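Local coordinates for glutathione transferase (PDB 3UBK), which probably conjugates glutathione to substrates as a glutathione transferase, and binds glutathione, at residues 9-14 against 207-212; 134-139 against 180-185; 23-28 against 79-84. All coordinates share one frame; numbering follows the deposited sequence.

Interaction 1. Residues 9-14 against 207-212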
# COMPACT_ATOMS: atom_id res chain seq x y z
N ALA A 9 -11.38 -16.37 -2.37
CA ALA A 9 -10.94 -17.67 -2.88
C ALA A 9 -9.42 -17.82 -2.92
O ALA A 9 -8.69 -16.82 -2.98
CB ALA A 9 -11.54 -17.94 -4.26
N SER A 10 -8.96 -19.06 -2.92
CA SER A 10 -7.53 -19.36 -2.81
C SER A 10 -6.76 -19.09 -4.08
O SER A 10 -5.56 -19.29 -4.11
CB SER A 10 -7.30 -20.80 -2.35
OG SER A 10 -7.84 -21.04 -1.06
N ILE A 11 -7.44 -18.63 -5.14
CA ILE A 11 -6.73 -18.24 -6.35
C ILE A 11 -6.24 -16.79 -6.30
O ILE A 11 -5.42 -16.39 -7.12
CB ILE A 11 -7.56 -18.44 -7.64
CG1 ILE A 11 -8.94 -17.80 -7.50
CG2 ILE A 11 -7.65 -19.93 -8.00
CD1 ILE A 11 -9.68 -17.69 -8.83
N SER A 12 -6.75 -16.01 -5.34
CA SER A 12 -6.27 -14.64 -5.17
C SER A 12 -4.96 -14.57 -4.39
O SER A 12 -4.85 -15.10 -3.27
CB SER A 12 -7.33 -13.78 -4.47
OG SER A 12 -6.74 -12.56 -4.02
N ASN A 13 -3.95 -13.90 -4.94
CA ASN A 13 -2.72 -13.73 -4.19
C ASN A 13 -2.84 -12.84 -2.93
O ASN A 13 -2.11 -13.03 -1.96
CB ASN A 13 -1.54 -13.30 -5.08
CG ASN A 13 -1.91 -12.23 -6.08
OD1 ASN A 13 -1.07 -11.41 -6.45
ND2 ASN A 13 -3.17 -12.22 -6.53
N TYR A 14 -3.78 -11.90 -2.95
CA TYR A 14 -4.04 -11.07 -1.77
C TYR A 14 -4.72 -11.86 -0.65
O TYR A 14 -4.44 -11.64 0.52
CB TYR A 14 -4.84 -9.82 -2.15
CG TYR A 14 -3.99 -8.91 -3.01
CD1 TYR A 14 -4.01 -9.01 -4.40
CD2 TYR A 14 -3.10 -8.01 -2.44
CE1 TYR A 14 -3.20 -8.21 -5.20
CE2 TYR A 14 -2.30 -7.19 -3.23
CZ TYR A 14 -2.35 -7.30 -4.61
OH TYR A 14 -1.54 -6.52 -5.41
N ILE A 207 -5.88 -27.08 -5.64
CA ILE A 207 -7.16 -27.78 -5.64
C ILE A 207 -8.22 -27.00 -6.42
O ILE A 207 -8.95 -27.57 -7.23
CB ILE A 207 -7.67 -27.99 -4.19
CG1 ILE A 207 -6.83 -29.04 -3.45
CG2 ILE A 207 -9.13 -28.36 -4.17
CD1 ILE A 207 -7.08 -29.03 -1.94
N LEU A 208 -8.32 -25.70 -6.15
CA LEU A 208 -9.36 -24.90 -6.80
C LEU A 208 -9.08 -24.67 -8.29
O LEU A 208 -10.00 -24.68 -9.12
CB LEU A 208 -9.55 -23.55 -6.10
CG LEU A 208 -10.66 -22.65 -6.69
CD1 LEU A 208 -12.03 -23.31 -6.60
CD2 LEU A 208 -10.70 -21.30 -5.98
N LYS A 209 -7.81 -24.46 -8.61
CA LYS A 209 -7.39 -24.27 -10.01
C LYS A 209 -7.81 -25.47 -10.84
O LYS A 209 -8.47 -25.33 -11.87
CB LYS A 209 -5.88 -24.07 -10.11
CG LYS A 209 -5.37 -22.73 -9.59
CD LYS A 209 -5.20 -21.72 -10.71
CE LYS A 209 -3.93 -21.97 -11.50
NZ LYS A 209 -2.71 -21.70 -10.69
N LYS A 210 -7.45 -26.67 -10.37
CA LYS A 210 -7.80 -27.90 -11.08
C LYS A 210 -9.30 -27.98 -11.33
O LYS A 210 -9.74 -28.36 -12.41
CB LYS A 210 -7.33 -29.13 -10.30
CG LYS A 210 -5.83 -29.26 -10.18
CD LYS A 210 -5.18 -29.52 -11.53
CE LYS A 210 -3.68 -29.69 -11.38
NZ LYS A 210 -3.01 -29.93 -12.68
N ILE A 211 -10.08 -27.61 -10.32
CA ILE A 211 -11.52 -27.65 -10.43
C ILE A 211 -12.07 -26.59 -11.39
O ILE A 211 -13.00 -26.85 -12.17
CB ILE A 211 -12.15 -27.41 -9.06
CG1 ILE A 211 -11.93 -28.62 -8.16
CG2 ILE A 211 -13.65 -27.12 -9.21
CD1 ILE A 211 -12.44 -28.39 -6.78
N LEU A 212 -11.52 -25.38 -11.32
CA LEU A 212 -11.97 -24.29 -12.19
C LEU A 212 -11.66 -24.59 -13.66
O LEU A 212 -12.47 -24.32 -14.55
CB LEU A 212 -11.36 -22.95 -11.76
CG LEU A 212 -11.89 -22.38 -10.44
CD1 LEU A 212 -11.30 -21.01 -10.13
CD2 LEU A 212 -13.41 -22.30 -10.45
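The loop between strand 4-7 and helix 13-25 of the thioredoxin-like domain rests here on the C-terminal helix 196-213, with Ala-9 and Ile-11 meeting Leu-208. The methyl CD2 of Leu-208 is the meeting point: it lies 3.9 Å from Ala-9 CB and 3.9 Å from Ile-11 CG2, so one branch of the leucine serves both partners. With CG anti to the backbone N (chi1 -178°), Leu-208 extends toward the loop and meets the side chain of Ile-11 at about a right angle. A short alanine at position 9 suits the spot, because its methyl touches the leucine while the backbone passes close by. Ile-11 uses both of its branches. CG1 sits between the backbone N and carbonyl carbon (chi1 51°), and the terminal CD1 reaches tip to tip with Leu-212 CD1 at 3.9 Å, one helical turn beyond Leu-208. The other branch, CG2, also lies 3.9 Å from Lys-209 CG, so the lysine lends only its aliphatic part; NZ, on its bent chain, makes a long, weak ion pair with Glu-167. In glutathione transferases this strand-helix loop borders the glutathione site, and Ala-9 has its side chain about 5 Å from that of the glutathione-binding Ile-51. The loop owes its form to local bonds. A type I turn from Ala-9 to Ser-12 is closed by Ser-12 N to Ala-9 O at 3.2 Å, and a serine suits the N-cap that follows, its OG accepting from Val-15 N and, weakly, from Tyr-14 N. Ser-10 points its CB toward the helix, but its OG lies farther from Leu-208 and accepts from the amide NE2 of Gln-31, while its carbonyl O receives the amide of Asn-16.

Interaction 2. Residues 134-139 against 180-185; sequences KALQRV and DLLNGW. With SO4 (sulfate ion), chain E.
Gln-137 and Asn-183 carry the polar part of the contact between helix 119-139 and the loop that leads into helix 185-193. Gln-137 OE1 accepts the backbone Asn-183 N at 2.7 Å; the donor lies in the carbonyl plane, on a lone pair, but the N-H is bent off the line to the oxygen (138°). Glutamine suits the place because its chain is long enough to cross to the loop: CG stands anti to the backbone N (chi1 -171°), and a bend at chi2 then turns the amide onto the loop backbone. Asn-183 CB lies against the same amide, 3.2 Å from Gln-137 OE1 and 3.3 Å from Gln-137 NE2, while the two side-chain amides are almost perpendicular, 88° apart. Next to this bond Leu-182 divides its methyls: CD1 packs 3.5 Å from Gln-137 OE1, and CD2 meets Leu-136 CD2 at 3.7 Å. Two branched leucines fit here because each is backed by other apolar groups, Leu-136 by Ile-95 and Ile-98 of helix 86-111, Leu-182 by Ile-133, Leu-162 and Phe-142. Farther out, a type II turn from Leu-182 to Trp-185, closed by Trp-185 N to Leu-182 O at 3.1 Å, fixes the loop. Gly-184 takes its third position with positive phi, where a CB would press on the preceding carbonyl oxygen. Its N donates at 2.8 Å to O2 of a sulfate, probably from the crystallisation liquor, and Lys-186 N and Glu-187 N also hold the ion. Across the helix, Arg-138 pairs with Glu-40 of the second subunit. The leucine packing belongs to the all-helical C-terminal domain of the glutathione transferase fold, and the sulfate sits as anions commonly do, at the amino end of a helix.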
# COMPACT_ATOMS: atom_id res chain seq x y z
N LYS A 134 15.61 -5.41 -9.35
CA LYS A 134 16.90 -4.87 -8.94
C LYS A 134 16.78 -4.00 -7.69
O LYS A 134 17.69 -3.95 -6.86
CB LYS A 134 17.54 -4.07 -10.09
CG LYS A 134 17.67 -4.86 -11.39
CD LYS A 134 18.51 -4.13 -12.42
CE LYS A 134 18.64 -4.95 -13.70
NZ LYS A 134 19.52 -4.28 -14.70
N ALA A 135 15.66 -3.31 -7.56
CA ALA A 135 15.38 -2.57 -6.32
C ALA A 135 15.20 -3.56 -5.17
O ALA A 135 15.85 -3.44 -4.14
CB ALA A 135 14.13 -1.71 -6.49
N LEU A 136 14.31 -4.53 -5.37
CA LEU A 136 14.06 -5.58 -4.37
C LEU A 136 15.35 -6.26 -3.94
O LEU A 136 15.61 -6.42 -2.75
CB LEU A 136 13.06 -6.61 -4.92
CG LEU A 136 12.60 -7.72 -3.96
CD1 LEU A 136 11.92 -7.12 -2.73
CD2 LEU A 136 11.67 -8.70 -4.67
N GLN A 137 16.18 -6.63 -4.91
CA GLN A 137 17.46 -7.27 -4.61
C GLN A 137 18.23 -6.49 -3.54
O GLN A 137 18.96 -7.07 -2.74
CB GLN A 137 18.30 -7.41 -5.89
CG GLN A 137 19.56 -8.25 -5.73
CD GLN A 137 19.25 -9.72 -5.48
OE1 GLN A 137 18.62 -10.38 -6.31
NE2 GLN A 137 19.68 -10.24 -4.34
N ARG A 138 18.05 -5.18 -3.50
CA ARG A 138 18.81 -4.36 -2.57
C ARG A 138 18.41 -4.53 -1.09
O ARG A 138 19.23 -4.32 -0.20
CB ARG A 138 18.72 -2.88 -2.96
CG ARG A 138 19.44 -2.51 -4.27
CD ARG A 138 19.42 -0.98 -4.49
NE ARG A 138 19.57 -0.64 -5.90
CZ ARG A 138 20.68 -0.13 -6.44
NH1 ARG A 138 21.74 0.13 -5.68
NH2 ARG A 138 20.72 0.14 -7.73
N VAL A 139 17.15 -4.89 -0.83
CA VAL A 139 16.68 -4.95 0.57
C VAL A 139 16.43 -6.36 1.13
O VAL A 139 16.30 -6.53 2.35
CB VAL A 139 15.41 -4.07 0.82
CG1 VAL A 139 15.77 -2.59 0.91
CG2 VAL A 139 14.38 -4.31 -0.25
N ASP A 180 14.05 -14.42 -12.57
CA ASP A 180 15.32 -15.12 -12.64
C ASP A 180 16.45 -14.21 -12.17
O ASP A 180 17.53 -14.67 -11.81
CB ASP A 180 15.57 -15.63 -14.06
CG ASP A 180 14.54 -16.66 -14.49
OD1 ASP A 180 14.50 -17.76 -13.90
OD2 ASP A 180 13.76 -16.37 -15.43
N LEU A 181 16.18 -12.91 -12.16
CA LEU A 181 17.17 -11.93 -11.72
C LEU A 181 17.23 -11.79 -10.19
O LEU A 181 18.23 -11.31 -9.65
CB LEU A 181 16.91 -10.58 -12.38
CG LEU A 181 17.00 -10.59 -13.91
CD1 LEU A 181 16.32 -9.36 -14.52
CD2 LEU A 181 18.45 -10.71 -14.37
N LEU A 182 16.17 -12.21 -9.50
CA LEU A 182 16.14 -12.16 -8.03
C LEU A 182 16.98 -13.27 -7.39
O LEU A 182 16.53 -14.41 -7.22
CB LEU A 182 14.71 -12.21 -7.51
CG LEU A 182 14.55 -12.03 -5.99
CD1 LEU A 182 15.25 -10.77 -5.52
CD2 LEU A 182 13.09 -11.99 -5.60
N ASN A 183 18.20 -12.92 -7.03
CA ASN A 183 19.14 -13.80 -6.37
C ASN A 183 18.58 -14.39 -5.07
O ASN A 183 18.43 -13.67 -4.08
CB ASN A 183 20.39 -12.99 -6.04
CG ASN A 183 21.65 -13.80 -6.18
OD1 ASN A 183 21.91 -14.72 -5.40
ND2 ASN A 183 22.46 -13.44 -7.17
N GLY A 184 18.29 -15.69 -5.07
CA GLY A 184 17.83 -16.36 -3.86
C GLY A 184 16.37 -16.79 -3.89
O GLY A 184 15.92 -17.56 -3.04
N TRP A 185 15.63 -16.30 -4.88
CA TRP A 185 14.21 -16.62 -4.98
C TRP A 185 13.85 -18.11 -5.11
O TRP A 185 12.89 -18.57 -4.49
CB TRP A 185 13.57 -15.88 -6.15
CG TRP A 185 12.24 -16.47 -6.50
CD1 TRP A 185 11.90 -17.09 -7.66
CD2 TRP A 185 11.08 -16.52 -5.66
NE1 TRP A 185 10.60 -17.52 -7.60
CE2 TRP A 185 10.07 -17.18 -6.38
CE3 TRP A 185 10.79 -16.07 -4.37
CZ2 TRP A 185 8.79 -17.40 -5.86
CZ3 TRP A 185 9.53 -16.29 -3.85
CH2 TRP A 185 8.54 -16.95 -4.59
S SO4 E . 17.67 -18.77 -6.88
O1 SO4 E . 18.01 -19.91 -7.74
O2 SO4 E . 18.80 -17.86 -6.77
O3 SO4 E . 16.54 -18.06 -7.47
O4 SO4 E . 17.33 -19.27 -5.54

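Interaction 3. Residues 23-28 against 79-84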
# COMPACT_ATOMS: atom_id res chain seq x y z
N LEU A 23 -2.09 -18.71 9.07
CA LEU A 23 -1.59 -20.08 9.25
C LEU A 23 -0.31 -20.10 10.07
O LEU A 23 -0.13 -20.97 10.92
CB LEU A 23 -1.32 -20.74 7.89
CG LEU A 23 -2.61 -21.10 7.15
CD1 LEU A 23 -2.28 -21.54 5.71
CD2 LEU A 23 -3.36 -22.20 7.94
N GLU A 24 0.58 -19.15 9.80
CA GLU A 24 1.87 -19.15 10.47
C GLU A 24 1.76 -18.89 11.98
O GLU A 24 2.54 -19.46 12.76
CB GLU A 24 2.82 -18.16 9.80
CG GLU A 24 4.27 -18.38 10.19
CD GLU A 24 4.87 -19.65 9.58
OE1 GLU A 24 4.27 -20.25 8.65
OE2 GLU A 24 5.95 -20.05 10.03
N LYS A 25 0.81 -18.04 12.37
CA LYS A 25 0.49 -17.79 13.77
C LYS A 25 -0.29 -18.94 14.41
O LYS A 25 -0.39 -19.03 15.63
CB LYS A 25 -0.33 -16.49 13.92
CG LYS A 25 0.49 -15.21 13.78
CD LYS A 25 -0.36 -13.98 14.05
CE LYS A 25 0.46 -12.70 13.85
NZ LYS A 25 1.45 -12.44 14.99
N GLY A 26 -0.86 -19.80 13.57
CA GLY A 26 -1.63 -20.93 14.06
C GLY A 26 -3.04 -20.54 14.46
O GLY A 26 -3.65 -21.20 15.30
N LEU A 27 -3.57 -19.47 13.88
CA LEU A 27 -4.92 -19.03 14.22
C LEU A 27 -5.94 -19.93 13.54
O LEU A 27 -5.71 -20.41 12.44
CB LEU A 27 -5.15 -17.59 13.77
CG LEU A 27 -4.25 -16.52 14.41
CD1 LEU A 27 -4.39 -15.17 13.70
CD2 LEU A 27 -4.58 -16.38 15.87
N GLU A 28 -7.08 -20.15 14.20
CA GLU A 28 -8.20 -20.84 13.55
C GLU A 28 -9.04 -19.85 12.75
O GLU A 28 -9.32 -18.74 13.20
CB GLU A 28 -9.09 -21.51 14.59
CG GLU A 28 -8.42 -22.63 15.36
CD GLU A 28 -9.32 -23.20 16.45
OE1 GLU A 28 -10.55 -22.97 16.39
OE2 GLU A 28 -8.79 -23.86 17.37
N PRO A 79 4.69 -15.83 14.61
CA PRO A 79 5.71 -14.81 14.43
C PRO A 79 5.09 -13.43 14.46
O PRO A 79 3.90 -13.23 14.09
CB PRO A 79 6.22 -15.09 13.01
CG PRO A 79 4.98 -15.57 12.28
CD PRO A 79 4.27 -16.43 13.33
N LYS A 80 5.89 -12.47 14.88
CA LYS A 80 5.54 -11.07 14.79
C LYS A 80 5.71 -10.64 13.35
O LYS A 80 6.84 -10.57 12.84
CB LYS A 80 6.47 -10.29 15.72
CG LYS A 80 6.18 -10.59 17.19
CD LYS A 80 7.20 -9.99 18.13
CE LYS A 80 6.96 -10.47 19.57
NZ LYS A 80 5.56 -10.20 20.06
N LEU A 81 4.60 -10.36 12.68
CA LEU A 81 4.66 -10.00 11.27
C LEU A 81 5.36 -8.66 11.11
O LEU A 81 6.02 -8.42 10.11
CB LEU A 81 3.26 -9.96 10.65
CG LEU A 81 2.49 -11.28 10.81
CD1 LEU A 81 1.14 -11.14 10.17
CD2 LEU A 81 3.28 -12.44 10.18
N ILE A 82 5.23 -7.81 12.11
CA ILE A 82 5.93 -6.53 12.16
C ILE A 82 6.93 -6.66 13.28
O ILE A 82 6.54 -6.77 14.44
CB ILE A 82 4.97 -5.35 12.54
CG1 ILE A 82 3.80 -5.22 11.56
CG2 ILE A 82 5.75 -4.06 12.64
CD1 ILE A 82 4.24 -5.02 10.11
N PRO A 83 8.23 -6.67 12.95
CA PRO A 83 9.25 -6.81 13.99
C PRO A 83 9.17 -5.71 15.04
O PRO A 83 8.76 -4.58 14.75
CB PRO A 83 10.56 -6.67 13.21
CG PRO A 83 10.23 -7.15 11.84
CD PRO A 83 8.82 -6.67 11.59
N GLU A 84 9.60 -6.05 16.25
CA GLU A 84 9.61 -5.10 17.36
C GLU A 84 10.62 -3.98 17.12
O GLU A 84 10.36 -2.83 17.46
CB GLU A 84 9.93 -5.83 18.67
CG GLU A 84 8.80 -6.78 19.12
CD GLU A 84 9.09 -7.46 20.45
OE1 GLU A 84 9.73 -6.83 21.32
OE2 GLU A 84 8.65 -8.62 20.63
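The pyrrolidine ring of Pro-79 is approached chiefly along its CG-CD edge, where Glu-24 closes on it. Glu-24 CG lies 3.6 Å from Pro-79 CG, the two side chains crossing at about a right angle, and the carbonyl Glu-24 O is 3.5 Å from Pro-79 CD near the ring plane. Lys-25 comes from one face, outside the CD corner, with its CG 4.0 Å from Pro-79 CD. Pro-79, preceded by a cis peptide bond, offers a compact apolar ring against the end of helix 13-25; Phe-151 also packs on it. The lysine then runs extended past the ring: its CE touches Leu-81 CG at 3.9 Å, and a bend at chi4 (-74°) swings NZ onto Pro-79 O. That bond is short, 2.7 Å, with the nitrogen tilted 33° out of the carbonyl plane. A bend at chi2 (71°) turns the carboxylate of Glu-24 to a salt bridge with Lys-195, leaving CB and CG of its side chain against the ring. Just after Lys-25, helix 13-25 ends in a Schellman motif, and Gly-26 supplies the positive phi that this turn needs. Lys-25 NZ is also bound by the carbonyls of Phe-75 and Gln-77 and by a salt bridge to Asp-72, whose carboxylate in turn accepts Leu-81 N and Ile-82 N. An ammonium with three carbonyl oxygens and a carboxylate as partners is probably held firmly in its charged form, and through it the helix end is tied to the linker that leads from the thioredoxin-like domain to helix 86-111.

Overall arrangement
Interactions 1 and 3 both involve helix 13-25: the first packs the loop at its start on helix 196-213, the second ties its end to the linker at 79-84. Their centres are about 23 Å apart and their nearest atoms about 9 Å. Interaction 2 lies wholly within the helical C-terminal domain, its centre about 27 Å from that of interaction 1, on the opposite side of the chain's centre, and about 25 Å from that of interaction 3. Interaction 1 stands near the glutathione site, beside Ile-51. In interaction 3, Leu-81 has its side chain about 11 Å from that of Ser-64, another glutathione-binding residue, whereas interaction 2 is remote from these sites.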